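Long-range contact in IroE protein (Escherichia coli, PDB 2GZS), which hydrolyses the trilactone siderophore enterobactin and its glucosylated forms, preferring them free of iron and usually cutting the ring once to give linear trimers: residues A[117-125]-A[154-165]. Numbering follows the deposited sequence.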
ATOM      1  N   SER A 117       4.237 -13.077  -2.863  1.00  8.65           N
ATOM      2  CA  SER A 117       3.132 -12.107  -2.897  1.00  9.29           C
ATOM      3  C   SER A 117       1.794 -12.799  -2.830  1.00 12.43           C
ATOM      4  O   SER A 117       0.906 -12.278  -2.189  1.00 10.61           O
ATOM      5  CB  SER A 117       3.198 -11.181  -4.125  1.00 12.70           C
ATOM      6  OG  SER A 117       3.179 -11.958  -5.301  1.00 13.87           O
ATOM      7  N   ASN A 118       1.552 -13.930  -3.506  1.00 10.97           N
ATOM      8  CA  ASN A 118       0.168 -14.451  -3.463  1.00 10.12           C
ATOM      9  C   ASN A 118      -0.144 -14.968  -2.094  1.00 11.36           C
ATOM     10  O   ASN A 118      -1.308 -14.783  -1.639  1.00 13.36           O
ATOM     11  CB  ASN A 118       0.042 -15.529  -4.519  1.00 11.70           C
ATOM     12  CG  ASN A 118       0.056 -15.032  -5.933  1.00 20.79           C
ATOM     13  OD1 ASN A 118      -0.130 -13.859  -6.242  1.00 31.37           O
ATOM     14  ND2 ASN A 118       0.215 -15.966  -6.878  1.00 29.98           N
ATOM     15  N   ASN A 119       0.800 -15.577  -1.393  1.00 10.45           N
ATOM     16  CA  ASN A 119       0.458 -16.064  -0.037  1.00 11.34           C
ATOM     17  C   ASN A 119       0.286 -14.900   0.919  1.00 13.66           C
ATOM     18  O   ASN A 119      -0.562 -15.006   1.812  1.00 12.26           O
ATOM     19  CB  ASN A 119       1.562 -16.971   0.517  1.00 13.63           C
ATOM     20  CG  ASN A 119       1.945 -18.160  -0.353  1.00 21.86           C
ATOM     21  OD1 ASN A 119       3.106 -18.265  -0.728  1.00 40.43           O
ATOM     22  ND2 ASN A 119       1.007 -19.021  -0.636  1.00 25.52           N
ATOM     23  N   PHE A 120       1.059 -13.816   0.716  1.00 10.54           N
ATOM     24  CA  PHE A 120       0.893 -12.650   1.610  1.00  9.16           C
ATOM     25  C   PHE A 120      -0.459 -12.005   1.288  1.00 11.05           C
ATOM     26  O   PHE A 120      -1.142 -11.588   2.257  1.00 10.67           O
ATOM     27  CB  PHE A 120       2.060 -11.695   1.385  1.00  8.54           C
ATOM     28  CG  PHE A 120       1.906 -10.406   2.221  1.00 10.93           C
ATOM     29  CD1 PHE A 120       1.828 -10.457   3.606  1.00  9.85           C
ATOM     30  CD2 PHE A 120       1.832  -9.184   1.546  1.00 10.82           C
ATOM     31  CE1 PHE A 120       1.694  -9.268   4.345  1.00 11.30           C
ATOM     32  CE2 PHE A 120       1.651  -8.023   2.304  1.00 11.00           C
ATOM     33  CZ  PHE A 120       1.556  -8.053   3.689  1.00 10.16           C
ATOM     34  N   ARG A 121      -0.868 -11.912   0.048  1.00  9.11           N
ATOM     35  CA  ARG A 121      -2.183 -11.340  -0.280  1.00  9.02           C
ATOM     36  C   ARG A 121      -3.267 -12.212   0.352  1.00 13.05           C
ATOM     37  O   ARG A 121      -4.249 -11.631   0.824  1.00 12.20           O
ATOM     38  CB  ARG A 121      -2.360 -11.188  -1.778  1.00 12.68           C
ATOM     39  CG  ARG A 121      -3.678 -10.419  -2.084  1.00 16.71           C
ATOM     40  CD  ARG A 121      -3.640  -9.761  -3.485  1.00 23.65           C
ATOM     41  NE  ARG A 121      -2.967 -10.638  -4.385  1.00 26.39           N
ATOM     42  CZ  ARG A 121      -1.750 -10.563  -4.950  1.00 17.61           C
ATOM     43  NH1 ARG A 121      -1.460 -11.614  -5.718  1.00 19.39           N
ATOM     44  NH2 ARG A 121      -0.867  -9.592  -4.806  1.00 16.23           N
ATOM     45  N   GLN A 122      -3.156 -13.545   0.351  1.00 11.34           N
ATOM     46  CA  GLN A 122      -4.217 -14.350   0.995  1.00 14.22           C
ATOM     47  C   GLN A 122      -4.234 -14.039   2.455  1.00 11.61           C
ATOM     48  O   GLN A 122      -5.313 -13.910   3.069  1.00 12.38           O
ATOM     49  CB  GLN A 122      -3.845 -15.836   0.744  1.00 15.61           C
ATOM     50  CG  GLN A 122      -4.648 -16.799   1.621  1.00 26.48           C
ATOM     51  CD  GLN A 122      -5.508 -17.748   0.803  1.00 48.25           C
ATOM     52  OE1 GLN A 122      -6.487 -18.294   1.334  1.00 35.51           O
ATOM     53  NE2 GLN A 122      -5.060 -17.882  -0.451  1.00 35.96           N
ATOM     54  N   LEU A 123      -3.120 -13.912   3.136  1.00 10.17           N
ATOM     55  CA  LEU A 123      -3.066 -13.565   4.543  1.00 10.26           C
ATOM     56  C   LEU A 123      -3.774 -12.215   4.738  1.00 11.51           C
ATOM     57  O   LEU A 123      -4.615 -11.991   5.640  1.00 10.60           O
ATOM     58  CB  LEU A 123      -1.620 -13.448   5.038  1.00  8.80           C
ATOM     59  CG  LEU A 123      -1.443 -12.714   6.354  1.00 13.40           C
ATOM     60  CD1 LEU A 123      -1.991 -13.572   7.492  1.00 20.58           C
ATOM     61  CD2 LEU A 123       0.027 -12.409   6.645  1.00 20.94           C
ATOM     62  N   LEU A 124      -3.399 -11.235   3.915  1.00 10.16           N
ATOM     63  CA  LEU A 124      -3.913  -9.854   4.088  1.00  9.48           C
ATOM     64  C   LEU A 124      -5.399  -9.815   3.880  1.00 12.31           C
ATOM     65  O   LEU A 124      -6.094  -9.185   4.718  1.00 12.08           O
ATOM     66  CB  LEU A 124      -3.150  -8.957   3.098  1.00 12.34           C
ATOM     67  CG  LEU A 124      -3.553  -7.464   3.101  1.00 12.66           C
ATOM     68  CD1 LEU A 124      -3.277  -6.835   4.466  1.00 11.98           C
ATOM     69  CD2 LEU A 124      -2.818  -6.745   1.980  1.00 16.17           C
ATOM     70  N   GLU A 125      -5.907 -10.388   2.808  1.00 11.62           N
ATOM     71  CA  GLU A 125      -7.332 -10.232   2.422  1.00 10.17           C
ATOM     72  C   GLU A 125      -8.259 -11.161   3.188  1.00 12.00           C
ATOM     73  O   GLU A 125      -9.425 -10.759   3.451  1.00 14.97           O
ATOM     74  CB  GLU A 125      -7.508 -10.453   0.912  1.00 12.84           C
ATOM     75  CG  GLU A 125      -6.747  -9.421   0.097  1.00 13.10           C
ATOM     76  CD  GLU A 125      -7.058  -9.494  -1.386  1.00 17.21           C
ATOM     77  OE1 GLU A 125      -7.866 -10.313  -1.861  1.00 19.95           O
ATOM     78  OE2 GLU A 125      -6.444  -8.661  -2.086  1.00 18.80           O
ATOM     79  N   PHE A 154       4.234  -5.092  -4.971  1.00  8.18           N
ATOM     80  CA  PHE A 154       3.113  -5.834  -4.384  1.00  8.79           C
ATOM     81  C   PHE A 154       1.795  -5.167  -4.761  1.00 10.32           C
ATOM     82  O   PHE A 154       0.804  -5.845  -5.054  1.00  8.48           O
ATOM     83  CB  PHE A 154       3.223  -5.881  -2.845  1.00  8.72           C
ATOM     84  CG  PHE A 154       2.065  -6.678  -2.265  1.00  8.60           C
ATOM     85  CD1 PHE A 154       2.043  -8.067  -2.326  1.00  9.78           C
ATOM     86  CD2 PHE A 154       0.991  -6.005  -1.676  1.00 10.67           C
ATOM     87  CE1 PHE A 154       0.933  -8.764  -1.842  1.00  9.97           C
ATOM     88  CE2 PHE A 154      -0.135  -6.685  -1.186  1.00 11.29           C
ATOM     89  CZ  PHE A 154      -0.118  -8.064  -1.257  1.00 11.12           C
ATOM     90  N   VAL A 155       1.773  -3.805  -4.751  1.00  8.66           N
ATOM     91  CA  VAL A 155       0.498  -3.147  -5.114  1.00  8.72           C
ATOM     92  C   VAL A 155       0.086  -3.402  -6.534  1.00  8.57           C
ATOM     93  O   VAL A 155      -1.061  -3.654  -6.868  1.00 10.07           O
ATOM     94  CB  VAL A 155       0.625  -1.637  -4.857  1.00  9.09           C
ATOM     95  CG1 VAL A 155      -0.579  -0.834  -5.347  1.00 10.35           C
ATOM     96  CG2 VAL A 155       0.789  -1.384  -3.361  1.00  9.92           C
ATOM     97  N   LEU A 156       1.059  -3.374  -7.482  1.00 10.51           N
ATOM     98  CA  LEU A 156       0.748  -3.705  -8.901  1.00 12.20           C
ATOM     99  C   LEU A 156       0.247  -5.147  -9.032  1.00  7.66           C
ATOM    100  O   LEU A 156      -0.753  -5.400  -9.726  1.00 10.06           O
ATOM    101  CB  LEU A 156       1.970  -3.515  -9.798  1.00 11.65           C
ATOM    102  CG  LEU A 156       2.458  -2.076  -9.971  1.00 12.62           C
ATOM    103  CD1 LEU A 156       3.742  -2.029 -10.822  1.00 15.20           C
ATOM    104  CD2 LEU A 156       1.374  -1.184 -10.566  1.00 13.94           C
ATOM    105  N   ASP A 157       0.914  -6.062  -8.373  1.00  7.58           N
ATOM    106  CA  ASP A 157       0.556  -7.478  -8.355  1.00 10.02           C
ATOM    107  C   ASP A 157      -0.891  -7.639  -7.860  1.00 11.94           C
ATOM    108  O   ASP A 157      -1.680  -8.452  -8.394  1.00 11.58           O
ATOM    109  CB  ASP A 157       1.575  -8.275  -7.554  1.00 11.14           C
ATOM    110  CG  ASP A 157       1.368  -9.783  -7.604  1.00 16.70           C
ATOM    111  OD1 ASP A 157       1.417 -10.316  -8.759  1.00 18.26           O
ATOM    112  OD2 ASP A 157       1.162 -10.491  -6.597  1.00 15.97           O
ATOM    113  N   SER A 158      -1.231  -6.833  -6.853  1.00 10.49           N
ATOM    114  CA  SER A 158      -2.568  -6.928  -6.250  1.00  7.34           C
ATOM    115  C   SER A 158      -3.581  -6.234  -7.151  1.00 11.23           C
ATOM    116  O   SER A 158      -4.722  -6.736  -7.289  1.00 11.67           O
ATOM    117  CB  SER A 158      -2.525  -6.180  -4.893  1.00 10.01           C
ATOM    118  OG  SER A 158      -1.663  -6.856  -4.007  1.00 11.09           O
ATOM    119  N   TRP A 159      -3.240  -5.116  -7.792  1.00 10.42           N
ATOM    120  CA  TRP A 159      -4.178  -4.499  -8.747  1.00  9.71           C
ATOM    121  C   TRP A 159      -4.545  -5.500  -9.836  1.00  9.56           C
ATOM    122  O   TRP A 159      -5.659  -5.610 -10.349  1.00 11.79           O
ATOM    123  CB  TRP A 159      -3.482  -3.258  -9.391  1.00  9.26           C
ATOM    124  CG  TRP A 159      -4.393  -2.538 -10.358  1.00 11.80           C
ATOM    125  CD1 TRP A 159      -5.343  -1.571 -10.067  1.00 11.42           C
ATOM    126  CD2 TRP A 159      -4.461  -2.703 -11.773  1.00 11.40           C
ATOM    127  NE1 TRP A 159      -5.962  -1.166 -11.218  1.00 13.21           N
ATOM    128  CE2 TRP A 159      -5.430  -1.855 -12.306  1.00 10.12           C
ATOM    129  CE3 TRP A 159      -3.752  -3.533 -12.646  1.00 11.16           C
ATOM    130  CZ2 TRP A 159      -5.742  -1.774 -13.664  1.00 14.18           C
ATOM    131  CZ3 TRP A 159      -4.046  -3.467 -14.002  1.00 10.39           C
ATOM    132  CH2 TRP A 159      -5.008  -2.613 -14.499  1.00 11.79           C
ATOM    133  N   LEU A 160      -3.592  -6.353 -10.242  1.00 10.01           N
ATOM    134  CA  LEU A 160      -3.846  -7.394 -11.271  1.00 11.92           C
ATOM    135  C   LEU A 160      -4.735  -8.495 -10.748  1.00 14.69           C
ATOM    136  O   LEU A 160      -5.501  -9.060 -11.533  1.00 17.24           O
ATOM    137  CB  LEU A 160      -2.526  -8.039 -11.747  1.00 14.16           C
ATOM    138  CG  LEU A 160      -1.715  -7.161 -12.699  1.00 14.75           C
ATOM    139  CD1 LEU A 160      -0.281  -7.698 -12.813  1.00 17.75           C
ATOM    140  CD2 LEU A 160      -2.430  -7.111 -14.057  1.00 16.10           C
ATOM    141  N   SER A 161      -4.632  -8.841  -9.472  1.00 12.66           N
ATOM    142  CA  SER A 161      -5.272 -10.097  -9.033  1.00 16.60           C
ATOM    143  C   SER A 161      -6.407  -9.899  -8.042  1.00 15.77           C
ATOM    144  O   SER A 161      -7.252 -10.795  -7.842  1.00 22.14           O
ATOM    145  CB  SER A 161      -4.189 -10.991  -8.435  1.00 20.68           C
ATOM    146  OG  SER A 161      -2.999 -11.060  -9.234  1.00 37.31           O
ATOM    147  N   SER A 162      -6.540  -8.785  -7.388  1.00 15.37           N
ATOM    148  CA  SER A 162      -7.415  -8.677  -6.201  1.00 17.28           C
ATOM    149  C   SER A 162      -8.790  -8.167  -6.610  1.00 15.68           C
ATOM    150  O   SER A 162      -8.872  -7.361  -7.532  1.00 18.19           O
ATOM    151  CB  SER A 162      -6.791  -7.680  -5.198  1.00 13.02           C
ATOM    152  OG  SER A 162      -7.658  -7.547  -4.044  1.00 15.39           O
ATOM    153  N   SER A 163      -9.834  -8.583  -5.898  1.00 15.77           N
ATOM    154  CA  SER A 163     -11.110  -7.857  -5.979  1.00 17.40           C
ATOM    155  C   SER A 163     -11.405  -7.155  -4.665  1.00 19.12           C
ATOM    156  O   SER A 163     -12.524  -6.637  -4.418  1.00 22.40           O
ATOM    157  CB  SER A 163     -12.287  -8.784  -6.324  1.00 18.03           C
ATOM    158  OG  SER A 163     -12.246  -9.860  -5.382  1.00 33.54           O
ATOM    159  N   TYR A 164     -10.469  -7.101  -3.747  1.00 14.08           N
ATOM    160  CA  TYR A 164     -10.765  -6.649  -2.388  1.00 14.82           C
ATOM    161  C   TYR A 164     -10.578  -5.155  -2.219  1.00 15.20           C
ATOM    162  O   TYR A 164     -11.256  -4.474  -1.467  1.00 17.57           O
ATOM    163  CB  TYR A 164      -9.847  -7.384  -1.381  1.00 16.92           C
ATOM    164  CG  TYR A 164     -10.267  -7.223   0.061  1.00 20.35           C
ATOM    165  CD1 TYR A 164     -11.331  -7.984   0.579  1.00 21.10           C
ATOM    166  CD2 TYR A 164      -9.605  -6.330   0.887  1.00 17.07           C
ATOM    167  CE1 TYR A 164     -11.716  -7.843   1.917  1.00 20.15           C
ATOM    168  CE2 TYR A 164     -10.008  -6.227   2.207  1.00 17.39           C
ATOM    169  CZ  TYR A 164     -11.048  -6.962   2.730  1.00 24.24           C
ATOM    170  OH  TYR A 164     -11.327  -6.700   4.070  1.00 24.23           O
ATOM    171  N   PHE A 165      -9.549  -4.591  -2.879  1.00 12.33           N
ATOM    172  CA  PHE A 165      -9.289  -3.183  -2.763  1.00 15.78           C
ATOM    173  C   PHE A 165      -9.847  -2.388  -3.928  1.00 12.70           C
ATOM    174  O   PHE A 165      -9.955  -2.903  -5.038  1.00 12.95           O
ATOM    175  CB  PHE A 165      -7.753  -2.895  -2.683  1.00 12.52           C
ATOM    176  CG  PHE A 165      -7.107  -3.580  -1.515  1.00 10.87           C
ATOM    177  CD1 PHE A 165      -7.091  -3.027  -0.224  1.00 11.66           C
ATOM    178  CD2 PHE A 165      -6.513  -4.819  -1.704  1.00 14.98           C
ATOM    179  CE1 PHE A 165      -6.523  -3.763   0.789  1.00 12.65           C
ATOM    180  CE2 PHE A 165      -5.970  -5.521  -0.659  1.00 13.62           C
ATOM    181  CZ  PHE A 165      -5.921  -4.973   0.617  1.00 12.85           C
TER
HETATM  182  O   HOH W   1       1.846 -13.008  -8.515  1.00 24.54           O
HETATM  183  O   HOH W   2      -9.232 -10.732  -4.023  1.00 26.14           O
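Arg121 reaches from helix 117-132 into a hole lined by Phe154, Asp157, Ser158 and Ser161, and its length lets one residue serve both apolar and charged neighbours. Arg121 CB lies 3.9 Å from CZ of Phe154. An anti chi1 (-173°) carries the chain on past that ring to Ser158, whose OG is 3.6 Å from Arg121 CD and 4.0 Å from Arg121 NE; a bend at chi3 (38°) turns the guanidinium to Asp157. There Arg121 NH1 (3.0 Å) and NH2 (2.9 Å) grip Asp157 OD2 end-on. That oxygen lies in the guanidinium plane, yet the two nitrogens approach it from one side of the carboxylate plane and Ser117 OG, the third donor, from the opposite side. Arg121 NH2 also donates to Ser158 OG (3.0 Å). Next to the salt bridge, the flat ring of Phe154 suits a hole among Ser117, Arg121, Leu124 and Phe120, whose edge meets its face, ring centroids 5.1 Å apart. One hydroxyl suffices at Ser162: its OG donates to OE2 of Glu125 at 2.6 Å and accepts from Tyr164 N in an ST turn. Glu125, partly exposed, also takes a water. A leucine in place of Arg121 would probably leave OD2 of Asp157 without its charged partner inside a buried interface. With Arg121, Ser117 OG and Arg185, which pairs with OD1, around it, Asp157 probably stays ionised, its charge compensated where helix 117-132 meets the helix following nucleophile Ser149 in this alpha/beta-hydrolase fold.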